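Long-range contacts in biotin binding protein A (Gallus gallus, PDB 2C1Q), which binds biotin in a pocket of an avidin-type beta barrel and assembles as a tetramer: residues R12-S17 / G118-T123; N18-A23 / S31-T36; L46-K51 / V70-A75; T79-Q84 / L95-L100. All blocks are in the same frame, centred on the assembly; numbering follows the deposited sequence.

Contacts 1 to 4 all lie on one antiparallel eight-stranded barrel, and all touch the same biotin. Contact 1 closes the barrel between its first and last strands, and the other three are nested inside that loop. Contact 4 is the buried one, largely apolar and backed by other subunits. The other three are partly buried. Contacts 1 and 2 touch each other and supply polar groups to the ureido ring. Contacts 3 and 4 bring the aromatic rings W72, F74, F81 and W99 against the rest of the ligand. Contacts 2 and 4 are regular ladders, whereas 46-51 and 70-75 share one bridge and otherwise meet through loop residues.

Contact 1. Residues R12-S17 / G118-T123; sequences RNELGS and GTNVFT. With BTN (biotin), chain B.
R12 and T123 form an antiparallel hydrogen-bonded pair, with R12 N to T123 O at 2.8 Å, and N13 to G16 form a type I turn. The N13 side chain lies over the F122 ring. N13 CB sits 3.7 Å from the F122 ring centroid, a CH-pi contact over the face. CG is held between the backbone N and the carbonyl carbon (chi1 73°), and the amide swings toward the ligand. N13 OD1 then accepts from L15 N and S17 N, which come from opposite faces of the amide plane; the bond from L15 N closes an Asx turn. N13 ND2 donates to biotin O3 at 2.8 Å. S17 OG gives biotin O3 a second bond of 2.6 Å. N120 works from the other strand. N120 OD1 accepts from biotin N1 at 2.7 Å in a nearly straight bond (172°). N120 ND2 donates to E14 OE2 at 3.0 Å, with OE2 in the amide plane but ND2 meeting OE2 from above the carboxylate plane. E14 OE1 takes V121 N at 2.9 Å. An alanine in place of N13 would probably leave biotin O3 short of one donor and the turn without its OD1 acceptor. Y34 covers this site from strand 29-35. E14 is thus second shell: its grip on ND2 fixes which way the N120 amide is turned, so that OD1 faces the ureido N-H. The carboxylate would also be likely to polarise that amide and strengthen OD1 as an acceptor.

Contact 2. Residues N18-A23 / S31-T36; sequences NMTISA and SGSYQT. With BTN (biotin), chain B.
The beta hairpin of strands 18-21 and 29-35 belongs to the avidin barrel, and its second strand leads into the biotin site. The two strands are antiparallel, with axes 4.6 Å apart. N18 pairs with Q35 and T20 with S33 as hydrogen-bonded pairs; T20 N reaches S33 O at 2.7 Å. S22 N adds a bond to S31 O. G32 pairs with I21, and a CB there would clash with T20 O. M19 and Y34 form a non-hydrogen-bonded pair on the inner face. M19 CB lies 3.7 Å from Y34 CD1. M19 SD sits at the ring edge, 5.0 Å from the Y34 ring centroid, a Met-aromatic contact. N18 O lies above one face of the ring, off centre. With CG anti to the backbone N (chi1 -156°), the Y34 ring reaches along the barrel interior to the ligand. Y34 OH donates to biotin O3 at 2.6 Å, and O3 lies in the ring plane. T36 OG1 accepts from biotin N2 at 3.0 Å in a nearly straight bond (174°). A phenylalanine at Y34 would probably leave biotin O3 without the hydroxyl donor it has from this strand. Strand 9-13 flanks 18-21 on one side, and strand 48-54 flanks 29-35 on the other. Y34 also meets F81, W72 and F122 in the barrel interior.

Contact 3. Residues L46-K51 / V70-A75; sequences LVSPLK and VQWQFA. With BTN (biotin), chain B.
The S48 hydroxyl is turned beside its backbone N, with OG anti to the carbonyl carbon (chi1 -73°), and this aims it at the backbone of 70-75. W72 has a similar first torsion, which sends its indole toward the biotin. S48 OG accepts from Q73 N at 2.8 Å and donates to L46 O at 3.1 Å, so one hydroxyl ties both loops. Q71 N donates to P49 O at 3.1 Å. The P49 ring packs on the Q71 and Q73 side chains, and P49 CD lies 3.5 Å from Q73 NE2. Q73 NE2 donates to Q71 O within the same segment. L50 and V70 form the one bridge, L50 CB touching V70 CG2. L46 CB meets F74 CD2 at 4.0 Å. The indole of W72 is sandwiched: V70 CG1 lies on one face and the biotin tail on the other, with W72 CZ2 at 3.5 Å from biotin C8. F74 CZ approaches biotin C9 at 3.9 Å. W72 NE1 is hydrogen-bonded to T79 OG1, and Q71 NE2 reaches Q54 of the fourth subunit. At this open end of hairpin 48-54/66-71, W72 and F74 of the following loop line the biotin pocket, as aromatic residues do in avidin.

Contact 4. Residues T79-Q84 / L95-L100; sequences TVFVGQ and LEMAWL. With BTN (biotin), chain B.
Backbone hydrogen bonds join 79-84 and 95-100 as an antiparallel ladder. V80 with L100, V82 with A98 and Q84 with E96 each exchange two bonds; V82 N to A98 O is 2.7 Å. A CB at G83 would clash with E96 O and M97 CG, so glycine suits this position beside M97. Apolar contacts fill both faces. On one, V80 CG2 meets L100 CB at 4.1 Å. On the other, M97 bends so that M97 CE lies 3.6 Å from F81 CB. The aromatic contacts sit on this same face. F81 and W99 lie side by side and point the same way, their planes 51° apart. W99 CB is over the F81 ring, 4.0 Å from its centroid, a CH-pi contact. M97 SD is oblique to that ring, in a Met-aromatic contact. Biotin C6 lies over the centre of the W99 indole, 3.4 Å from W99 CE2. F81 CZ is 3.8 Å from biotin C6. T79 CG2 is 3.8 Å from biotin S1. W99 also meets W112 of the second subunit. The hairpin thus gives the thioether ring of biotin a mostly apolar, aromatic seat, while the face of V80 and L100 packs on the fourth subunit.

Contact 1. Residues R12-S17 / G118-T123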
# COMPACT_ATOMS: atom_id res chain seq x y z
N ARG A 12 -8.06 -10.21 18.62
CA ARG A 12 -9.21 -9.81 17.78
C ARG A 12 -8.95 -8.43 17.17
O ARG A 12 -8.26 -7.61 17.77
CB ARG A 12 -10.50 -9.79 18.61
CG ARG A 12 -11.73 -9.45 17.79
CD ARG A 12 -12.98 -9.23 18.64
NE ARG A 12 -13.54 -10.52 19.06
CZ ARG A 12 -14.52 -11.18 18.44
NH1 ARG A 12 -15.10 -10.69 17.33
NH2 ARG A 12 -14.92 -12.35 18.93
N ASN A 13 -9.48 -8.17 15.99
CA ASN A 13 -9.29 -6.85 15.38
C ASN A 13 -10.60 -6.07 15.29
O ASN A 13 -11.66 -6.60 15.66
CB ASN A 13 -8.50 -6.94 14.06
CG ASN A 13 -9.29 -7.53 12.92
OD1 ASN A 13 -10.50 -7.56 12.97
ND2 ASN A 13 -8.61 -7.96 11.84
N GLU A 14 -10.52 -4.82 14.83
CA GLU A 14 -11.65 -3.90 14.75
C GLU A 14 -12.74 -4.40 13.81
O GLU A 14 -13.89 -3.93 13.90
CB GLU A 14 -11.19 -2.49 14.33
CG GLU A 14 -10.87 -2.33 12.81
CD GLU A 14 -9.43 -2.76 12.41
OE1 GLU A 14 -8.79 -3.56 13.10
OE2 GLU A 14 -8.94 -2.25 11.40
N LEU A 15 -12.40 -5.32 12.90
CA LEU A 15 -13.39 -5.91 11.99
C LEU A 15 -14.10 -7.06 12.67
O LEU A 15 -15.05 -7.61 12.12
CB LEU A 15 -12.73 -6.45 10.73
CG LEU A 15 -12.05 -5.44 9.80
CD1 LEU A 15 -11.34 -6.14 8.65
CD2 LEU A 15 -13.05 -4.41 9.28
N GLY A 16 -13.62 -7.45 13.84
CA GLY A 16 -14.17 -8.60 14.56
C GLY A 16 -13.54 -9.92 14.12
O GLY A 16 -14.06 -10.99 14.43
N SER A 17 -12.42 -9.85 13.41
CA SER A 17 -11.68 -11.07 13.07
C SER A 17 -11.00 -11.64 14.29
O SER A 17 -10.56 -10.88 15.17
CB SER A 17 -10.62 -10.78 11.99
OG SER A 17 -11.25 -10.48 10.76
N GLY A 118 -4.46 -2.44 3.51
CA GLY A 118 -5.20 -1.80 4.57
C GLY A 118 -4.46 -2.01 5.86
O GLY A 118 -3.35 -2.53 5.85
N THR A 119 -5.07 -1.60 6.97
CA THR A 119 -4.46 -1.78 8.29
C THR A 119 -5.45 -2.47 9.23
O THR A 119 -6.65 -2.47 8.96
CB THR A 119 -4.04 -0.40 8.88
OG1 THR A 119 -5.15 0.48 8.86
CG2 THR A 119 -2.89 0.26 8.04
N ASN A 120 -4.96 -3.07 10.31
CA ASN A 120 -5.82 -3.63 11.37
C ASN A 120 -5.20 -3.32 12.72
O ASN A 120 -4.00 -3.12 12.81
CB ASN A 120 -5.98 -5.16 11.22
CG ASN A 120 -7.03 -5.56 10.19
OD1 ASN A 120 -6.89 -6.56 9.49
ND2 ASN A 120 -8.11 -4.80 10.13
N VAL A 121 -6.02 -3.24 13.76
CA VAL A 121 -5.52 -3.10 15.14
C VAL A 121 -6.07 -4.27 15.92
O VAL A 121 -7.28 -4.48 15.92
CB VAL A 121 -5.94 -1.78 15.82
CG1 VAL A 121 -5.23 -1.65 17.21
CG2 VAL A 121 -5.55 -0.60 14.97
N PHE A 122 -5.20 -5.06 16.53
CA PHE A 122 -5.66 -6.24 17.29
C PHE A 122 -5.48 -6.00 18.78
O PHE A 122 -4.48 -5.42 19.20
CB PHE A 122 -4.87 -7.51 16.94
CG PHE A 122 -5.04 -7.99 15.53
CD1 PHE A 122 -5.80 -9.11 15.25
CD2 PHE A 122 -4.40 -7.34 14.49
CE1 PHE A 122 -5.92 -9.58 13.95
CE2 PHE A 122 -4.55 -7.78 13.21
CZ PHE A 122 -5.29 -8.90 12.93
N THR A 123 -6.43 -6.47 19.57
CA THR A 123 -6.20 -6.53 21.00
C THR A 123 -6.44 -7.97 21.48
O THR A 123 -7.10 -8.76 20.78
CB THR A 123 -7.06 -5.48 21.78
OG1 THR A 123 -8.43 -5.64 21.44
CG2 THR A 123 -6.63 -4.05 21.40
C11 BTN B . -10.52 -13.12 0.80
O11 BTN B . -10.09 -13.39 -0.36
O12 BTN B . -11.48 -12.33 0.90
C10 BTN B . -9.92 -13.76 2.05
C9 BTN B . -10.44 -13.11 3.35
C8 BTN B . -9.51 -11.93 3.64
C7 BTN B . -9.93 -11.09 4.83
C2 BTN B . -9.08 -9.82 4.93
S1 BTN B . -7.44 -10.11 5.27
C6 BTN B . -7.26 -8.39 5.75
C5 BTN B . -8.53 -7.90 6.37
N1 BTN B . -8.36 -8.07 7.80
C3 BTN B . -9.14 -9.06 8.22
O3 BTN B . -9.17 -9.43 9.56
N2 BTN B . -9.86 -9.61 7.24
C4 BTN B . -9.63 -8.90 6.01
O HOH W 1 -6.74 -0.05 11.33

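Contact 2. Residues N18-A23 / S31-T36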
# COMPACT_ATOMS: atom_id res chain seq x y z
N ASN A 18 -10.87 -12.96 14.34
CA ASN A 18 -10.10 -13.62 15.39
C ASN A 18 -8.85 -14.27 14.84
O ASN A 18 -8.85 -14.84 13.73
CB ASN A 18 -10.95 -14.68 16.12
CG ASN A 18 -12.13 -14.07 16.82
OD1 ASN A 18 -11.99 -13.43 17.87
ND2 ASN A 18 -13.31 -14.21 16.22
N MET A 19 -7.81 -14.23 15.63
CA MET A 19 -6.53 -14.77 15.23
C MET A 19 -5.91 -15.48 16.42
O MET A 19 -5.91 -14.95 17.53
CB MET A 19 -5.63 -13.60 14.76
CG MET A 19 -4.20 -13.94 14.83
SD MET A 19 -3.08 -12.82 13.98
CE MET A 19 -2.83 -11.54 15.20
N THR A 20 -5.38 -16.69 16.19
CA THR A 20 -4.59 -17.40 17.20
C THR A 20 -3.14 -17.51 16.72
O THR A 20 -2.89 -17.88 15.58
CB THR A 20 -5.11 -18.84 17.48
OG1 THR A 20 -6.47 -18.78 17.93
CG2 THR A 20 -4.26 -19.51 18.55
N ILE A 21 -2.20 -17.18 17.59
CA ILE A 21 -0.81 -17.42 17.31
C ILE A 21 -0.34 -18.41 18.35
O ILE A 21 -0.47 -18.18 19.56
CB ILE A 21 0.04 -16.10 17.30
CG1 ILE A 21 -0.36 -15.24 16.08
CG2 ILE A 21 1.56 -16.40 17.25
CD1 ILE A 21 0.15 -13.83 16.10
N SER A 22 0.15 -19.55 17.88
CA SER A 22 0.65 -20.58 18.78
C SER A 22 2.04 -20.16 19.26
O SER A 22 2.58 -19.15 18.76
CB SER A 22 0.68 -21.94 18.06
OG SER A 22 -0.65 -22.29 17.62
N ALA A 23 2.60 -20.88 20.24
CA ALA A 23 3.95 -20.53 20.74
C ALA A 23 4.97 -20.35 19.60
O ALA A 23 4.95 -21.07 18.60
CB ALA A 23 4.45 -21.57 21.76
N SER A 31 3.20 -20.29 14.11
CA SER A 31 2.09 -20.64 13.25
C SER A 31 0.81 -20.35 14.02
O SER A 31 0.85 -19.82 15.11
CB SER A 31 2.20 -22.09 12.76
OG SER A 31 2.09 -22.99 13.84
N GLY A 32 -0.34 -20.63 13.44
CA GLY A 32 -1.57 -20.32 14.13
C GLY A 32 -2.69 -20.35 13.13
O GLY A 32 -2.59 -20.98 12.09
N SER A 33 -3.77 -19.66 13.47
CA SER A 33 -4.89 -19.65 12.57
C SER A 33 -5.62 -18.34 12.68
O SER A 33 -5.51 -17.61 13.68
CB SER A 33 -5.83 -20.83 12.85
OG SER A 33 -6.36 -20.71 14.16
N TYR A 34 -6.38 -18.07 11.66
CA TYR A 34 -7.04 -16.81 11.49
C TYR A 34 -8.48 -17.08 11.11
O TYR A 34 -8.75 -17.79 10.14
CB TYR A 34 -6.38 -16.03 10.34
CG TYR A 34 -6.55 -14.55 10.43
CD1 TYR A 34 -5.57 -13.75 11.04
CD2 TYR A 34 -7.67 -13.92 9.90
CE1 TYR A 34 -5.73 -12.35 11.12
CE2 TYR A 34 -7.83 -12.53 9.98
CZ TYR A 34 -6.88 -11.77 10.59
OH TYR A 34 -7.05 -10.42 10.67
N GLN A 35 -9.38 -16.46 11.85
CA GLN A 35 -10.82 -16.49 11.50
C GLN A 35 -11.30 -15.08 11.10
O GLN A 35 -11.57 -14.25 11.96
CB GLN A 35 -11.61 -16.98 12.69
CG GLN A 35 -13.12 -17.04 12.45
CD GLN A 35 -13.48 -18.21 11.58
OE1 GLN A 35 -12.90 -19.29 11.70
NE2 GLN A 35 -14.43 -18.01 10.68
N THR A 36 -11.38 -14.80 9.81
CA THR A 36 -11.75 -13.46 9.38
C THR A 36 -13.25 -13.31 9.52
O THR A 36 -13.98 -14.24 9.25
CB THR A 36 -11.31 -13.13 7.95
OG1 THR A 36 -11.80 -11.84 7.59
CG2 THR A 36 -11.86 -14.13 6.95
C11 BTN B . -10.52 -13.12 0.80
O11 BTN B . -10.09 -13.39 -0.36
O12 BTN B . -11.48 -12.33 0.90
C10 BTN B . -9.92 -13.76 2.05
C9 BTN B . -10.44 -13.11 3.35
C8 BTN B . -9.51 -11.93 3.64
C7 BTN B . -9.93 -11.09 4.83
C2 BTN B . -9.08 -9.82 4.93
S1 BTN B . -7.44 -10.11 5.27
C6 BTN B . -7.26 -8.39 5.75
C5 BTN B . -8.53 -7.90 6.37
N1 BTN B . -8.36 -8.07 7.80
C3 BTN B . -9.14 -9.06 8.22
O3 BTN B . -9.17 -9.43 9.56
N2 BTN B . -9.86 -9.61 7.24
C4 BTN B . -9.63 -8.90 6.01
O HOH W 2 -8.58 -18.68 15.36
O HOH W 3 -0.58 -24.07 15.70

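Contact 3. Residues L46-K51 / V70-A75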
# COMPACT_ATOMS: atom_id res chain seq x y z
N LEU A 46 -13.88 -19.90 6.26
CA LEU A 46 -13.35 -21.02 7.04
C LEU A 46 -12.07 -20.61 7.75
O LEU A 46 -11.26 -19.86 7.15
CB LEU A 46 -12.99 -22.19 6.12
CG LEU A 46 -14.09 -22.93 5.35
CD1 LEU A 46 -13.60 -24.34 5.06
CD2 LEU A 46 -15.42 -23.01 6.13
N VAL A 47 -11.88 -21.07 9.00
CA VAL A 47 -10.60 -20.91 9.71
C VAL A 47 -9.44 -21.35 8.80
O VAL A 47 -9.54 -22.35 8.06
CB VAL A 47 -10.55 -21.68 11.07
CG1 VAL A 47 -10.80 -23.21 10.89
CG2 VAL A 47 -9.23 -21.42 11.78
N SER A 48 -8.35 -20.59 8.85
CA SER A 48 -7.25 -20.71 7.92
C SER A 48 -5.92 -20.70 8.63
O SER A 48 -5.75 -19.92 9.56
CB SER A 48 -7.32 -19.57 6.91
OG SER A 48 -8.39 -19.79 6.01
N PRO A 49 -4.97 -21.55 8.19
CA PRO A 49 -3.67 -21.58 8.84
C PRO A 49 -2.89 -20.30 8.56
O PRO A 49 -3.07 -19.71 7.51
CB PRO A 49 -2.98 -22.79 8.18
CG PRO A 49 -3.64 -22.94 6.89
CD PRO A 49 -5.05 -22.50 7.05
N LEU A 50 -2.06 -19.86 9.50
CA LEU A 50 -1.06 -18.85 9.21
C LEU A 50 0.35 -19.32 9.60
O LEU A 50 0.52 -20.18 10.48
CB LEU A 50 -1.40 -17.50 9.91
CG LEU A 50 -1.30 -17.44 11.44
CD1 LEU A 50 0.10 -17.14 11.95
CD2 LEU A 50 -2.28 -16.44 12.00
N LYS A 51 1.34 -18.72 8.95
CA LYS A 51 2.75 -19.00 9.13
C LYS A 51 3.51 -17.67 9.14
O LYS A 51 3.43 -16.90 8.17
CB LYS A 51 3.25 -19.82 7.94
CG LYS A 51 4.65 -20.34 8.06
CD LYS A 51 4.77 -21.22 9.30
CE LYS A 51 5.56 -22.48 9.01
NZ LYS A 51 6.23 -22.99 10.26
N VAL A 70 -1.35 -15.65 5.69
CA VAL A 70 -2.53 -16.45 5.92
C VAL A 70 -2.86 -17.17 4.60
O VAL A 70 -3.01 -16.54 3.55
CB VAL A 70 -3.77 -15.62 6.35
CG1 VAL A 70 -4.94 -16.55 6.60
CG2 VAL A 70 -3.46 -14.77 7.61
N GLN A 71 -2.95 -18.49 4.68
CA GLN A 71 -3.34 -19.31 3.55
C GLN A 71 -4.83 -19.55 3.62
O GLN A 71 -5.26 -20.49 4.27
CB GLN A 71 -2.63 -20.64 3.72
CG GLN A 71 -2.61 -21.53 2.53
CD GLN A 71 -2.03 -22.89 2.90
OE1 GLN A 71 -2.60 -23.60 3.74
NE2 GLN A 71 -0.89 -23.25 2.29
N TRP A 72 -5.63 -18.70 2.97
CA TRP A 72 -7.09 -18.81 3.12
C TRP A 72 -7.62 -20.15 2.63
O TRP A 72 -7.31 -20.57 1.52
CB TRP A 72 -7.81 -17.65 2.42
CG TRP A 72 -7.36 -16.32 2.94
CD1 TRP A 72 -6.58 -15.41 2.28
CD2 TRP A 72 -7.60 -15.78 4.24
NE1 TRP A 72 -6.34 -14.33 3.08
CE2 TRP A 72 -6.96 -14.52 4.28
CE3 TRP A 72 -8.35 -16.21 5.36
CZ2 TRP A 72 -7.00 -13.70 5.40
CZ3 TRP A 72 -8.39 -15.39 6.47
CH2 TRP A 72 -7.72 -14.13 6.48
N GLN A 73 -8.45 -20.80 3.45
CA GLN A 73 -8.92 -22.14 3.08
C GLN A 73 -10.14 -22.17 2.16
O GLN A 73 -10.52 -23.23 1.66
CB GLN A 73 -9.11 -23.03 4.31
CG GLN A 73 -7.79 -23.42 4.94
CD GLN A 73 -6.87 -24.15 3.98
OE1 GLN A 73 -7.22 -25.21 3.44
NE2 GLN A 73 -5.66 -23.61 3.78
N PHE A 74 -10.71 -21.00 1.89
CA PHE A 74 -11.97 -20.91 1.16
C PHE A 74 -11.86 -19.93 -0.02
O PHE A 74 -12.85 -19.59 -0.64
CB PHE A 74 -13.04 -20.41 2.11
CG PHE A 74 -12.72 -19.06 2.72
CD1 PHE A 74 -13.14 -17.88 2.10
CD2 PHE A 74 -11.97 -18.97 3.90
CE1 PHE A 74 -12.83 -16.61 2.66
CE2 PHE A 74 -11.68 -17.73 4.46
CZ PHE A 74 -12.11 -16.55 3.83
N ALA A 75 -10.65 -19.44 -0.28
CA ALA A 75 -10.45 -18.42 -1.29
C ALA A 75 -9.14 -18.66 -2.00
O ALA A 75 -8.20 -19.18 -1.40
CB ALA A 75 -10.47 -17.04 -0.65
C11 BTN B . -10.52 -13.12 0.80
O11 BTN B . -10.09 -13.39 -0.36
O12 BTN B . -11.48 -12.33 0.90
C10 BTN B . -9.92 -13.76 2.05
C9 BTN B . -10.44 -13.11 3.35
C8 BTN B . -9.51 -11.93 3.64
C7 BTN B . -9.93 -11.09 4.83
C2 BTN B . -9.08 -9.82 4.93
S1 BTN B . -7.44 -10.11 5.27
C6 BTN B . -7.26 -8.39 5.75
C5 BTN B . -8.53 -7.90 6.37
N1 BTN B . -8.36 -8.07 7.80
C3 BTN B . -9.14 -9.06 8.22
O3 BTN B . -9.17 -9.43 9.56
N2 BTN B . -9.86 -9.61 7.24
C4 BTN B . -9.63 -8.90 6.01

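Contact 4. Residues T79-Q84 / L95-L100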
# COMPACT_ATOMS: atom_id res chain seq x y z
N THR A 79 -3.21 -13.41 2.11
CA THR A 79 -2.93 -12.16 2.80
C THR A 79 -1.64 -12.26 3.56
O THR A 79 -1.35 -13.30 4.17
CB THR A 79 -4.03 -11.74 3.80
OG1 THR A 79 -5.28 -11.62 3.12
CG2 THR A 79 -3.71 -10.35 4.40
N VAL A 80 -0.88 -11.16 3.59
CA VAL A 80 0.26 -11.07 4.48
C VAL A 80 0.07 -9.90 5.40
O VAL A 80 -0.49 -8.91 5.00
CB VAL A 80 1.61 -10.93 3.73
CG1 VAL A 80 1.93 -12.21 3.06
CG2 VAL A 80 1.58 -9.75 2.75
N PHE A 81 0.50 -10.02 6.64
CA PHE A 81 0.27 -8.98 7.61
C PHE A 81 1.64 -8.67 8.16
O PHE A 81 2.44 -9.57 8.38
CB PHE A 81 -0.53 -9.53 8.76
CG PHE A 81 -2.00 -9.64 8.53
CD1 PHE A 81 -2.87 -8.67 9.07
CD2 PHE A 81 -2.55 -10.75 7.87
CE1 PHE A 81 -4.27 -8.78 8.91
CE2 PHE A 81 -3.94 -10.88 7.71
CZ PHE A 81 -4.82 -9.89 8.23
N VAL A 82 1.91 -7.41 8.42
CA VAL A 82 3.17 -7.04 9.04
C VAL A 82 2.86 -6.01 10.17
O VAL A 82 1.95 -5.17 10.04
CB VAL A 82 4.18 -6.60 7.94
CG1 VAL A 82 3.79 -5.24 7.30
CG2 VAL A 82 5.62 -6.59 8.46
N GLY A 83 3.58 -6.12 11.30
CA GLY A 83 3.23 -5.36 12.47
C GLY A 83 4.22 -5.32 13.61
O GLY A 83 5.31 -5.85 13.51
N GLN A 84 3.81 -4.62 14.68
CA GLN A 84 4.53 -4.49 15.93
C GLN A 84 3.47 -4.40 17.04
O GLN A 84 2.39 -3.87 16.82
CB GLN A 84 5.38 -3.22 15.93
CG GLN A 84 6.33 -3.07 17.11
CD GLN A 84 7.17 -1.82 16.98
OE1 GLN A 84 7.36 -1.31 15.88
NE2 GLN A 84 7.69 -1.33 18.09
N LEU A 95 -1.67 -4.93 18.72
CA LEU A 95 -0.91 -5.18 17.49
C LEU A 95 -1.34 -4.19 16.39
O LEU A 95 -2.50 -4.18 15.98
CB LEU A 95 -1.12 -6.62 17.00
CG LEU A 95 -0.92 -7.75 18.01
CD1 LEU A 95 -1.32 -9.07 17.36
CD2 LEU A 95 0.52 -7.79 18.50
N GLU A 96 -0.39 -3.37 15.95
CA GLU A 96 -0.57 -2.48 14.81
C GLU A 96 -0.05 -3.19 13.58
O GLU A 96 1.15 -3.52 13.50
CB GLU A 96 0.22 -1.17 14.99
CG GLU A 96 -0.18 -0.36 16.20
CD GLU A 96 -1.56 0.29 16.07
OE1 GLU A 96 -2.11 0.44 14.93
OE2 GLU A 96 -2.09 0.65 17.14
N MET A 97 -0.95 -3.41 12.61
CA MET A 97 -0.66 -4.23 11.44
C MET A 97 -1.07 -3.56 10.16
O MET A 97 -1.99 -2.78 10.14
CB MET A 97 -1.32 -5.60 11.54
CG MET A 97 -0.84 -6.41 12.75
SD MET A 97 -0.78 -8.17 12.56
CE MET A 97 0.90 -8.34 11.84
N ALA A 98 -0.31 -3.82 9.11
CA ALA A 98 -0.65 -3.39 7.77
C ALA A 98 -0.63 -4.69 7.00
O ALA A 98 0.07 -5.64 7.40
CB ALA A 98 0.40 -2.39 7.21
N TRP A 99 -1.43 -4.75 5.94
CA TRP A 99 -1.62 -6.00 5.23
C TRP A 99 -1.83 -5.79 3.75
O TRP A 99 -2.18 -4.71 3.30
CB TRP A 99 -2.81 -6.79 5.83
CG TRP A 99 -4.15 -6.06 5.85
CD1 TRP A 99 -4.76 -5.52 6.96
CD2 TRP A 99 -5.08 -5.86 4.74
NE1 TRP A 99 -5.99 -4.97 6.60
CE2 TRP A 99 -6.20 -5.16 5.25
CE3 TRP A 99 -5.06 -6.18 3.36
CZ2 TRP A 99 -7.27 -4.78 4.45
CZ3 TRP A 99 -6.14 -5.83 2.58
CH2 TRP A 99 -7.23 -5.12 3.11
N LEU A 100 -1.56 -6.85 2.99
CA LEU A 100 -1.83 -6.88 1.55
C LEU A 100 -2.61 -8.15 1.27
O LEU A 100 -2.19 -9.23 1.68
CB LEU A 100 -0.55 -6.92 0.73
CG LEU A 100 0.43 -5.74 0.82
CD1 LEU A 100 1.76 -6.10 0.15
CD2 LEU A 100 -0.14 -4.46 0.23
C11 BTN B . -10.52 -13.12 0.80
O11 BTN B . -10.09 -13.39 -0.36
O12 BTN B . -11.48 -12.33 0.90
C10 BTN B . -9.92 -13.76 2.05
C9 BTN B . -10.44 -13.11 3.35
C8 BTN B . -9.51 -11.93 3.64
C7 BTN B . -9.93 -11.09 4.83
C2 BTN B . -9.08 -9.82 4.93
S1 BTN B . -7.44 -10.11 5.27
C6 BTN B . -7.26 -8.39 5.75
C5 BTN B . -8.53 -7.90 6.37
N1 BTN B . -8.36 -8.07 7.80
C3 BTN B . -9.14 -9.06 8.22
O3 BTN B . -9.17 -9.43 9.56
N2 BTN B . -9.86 -9.61 7.24
C4 BTN B . -9.63 -8.90 6.01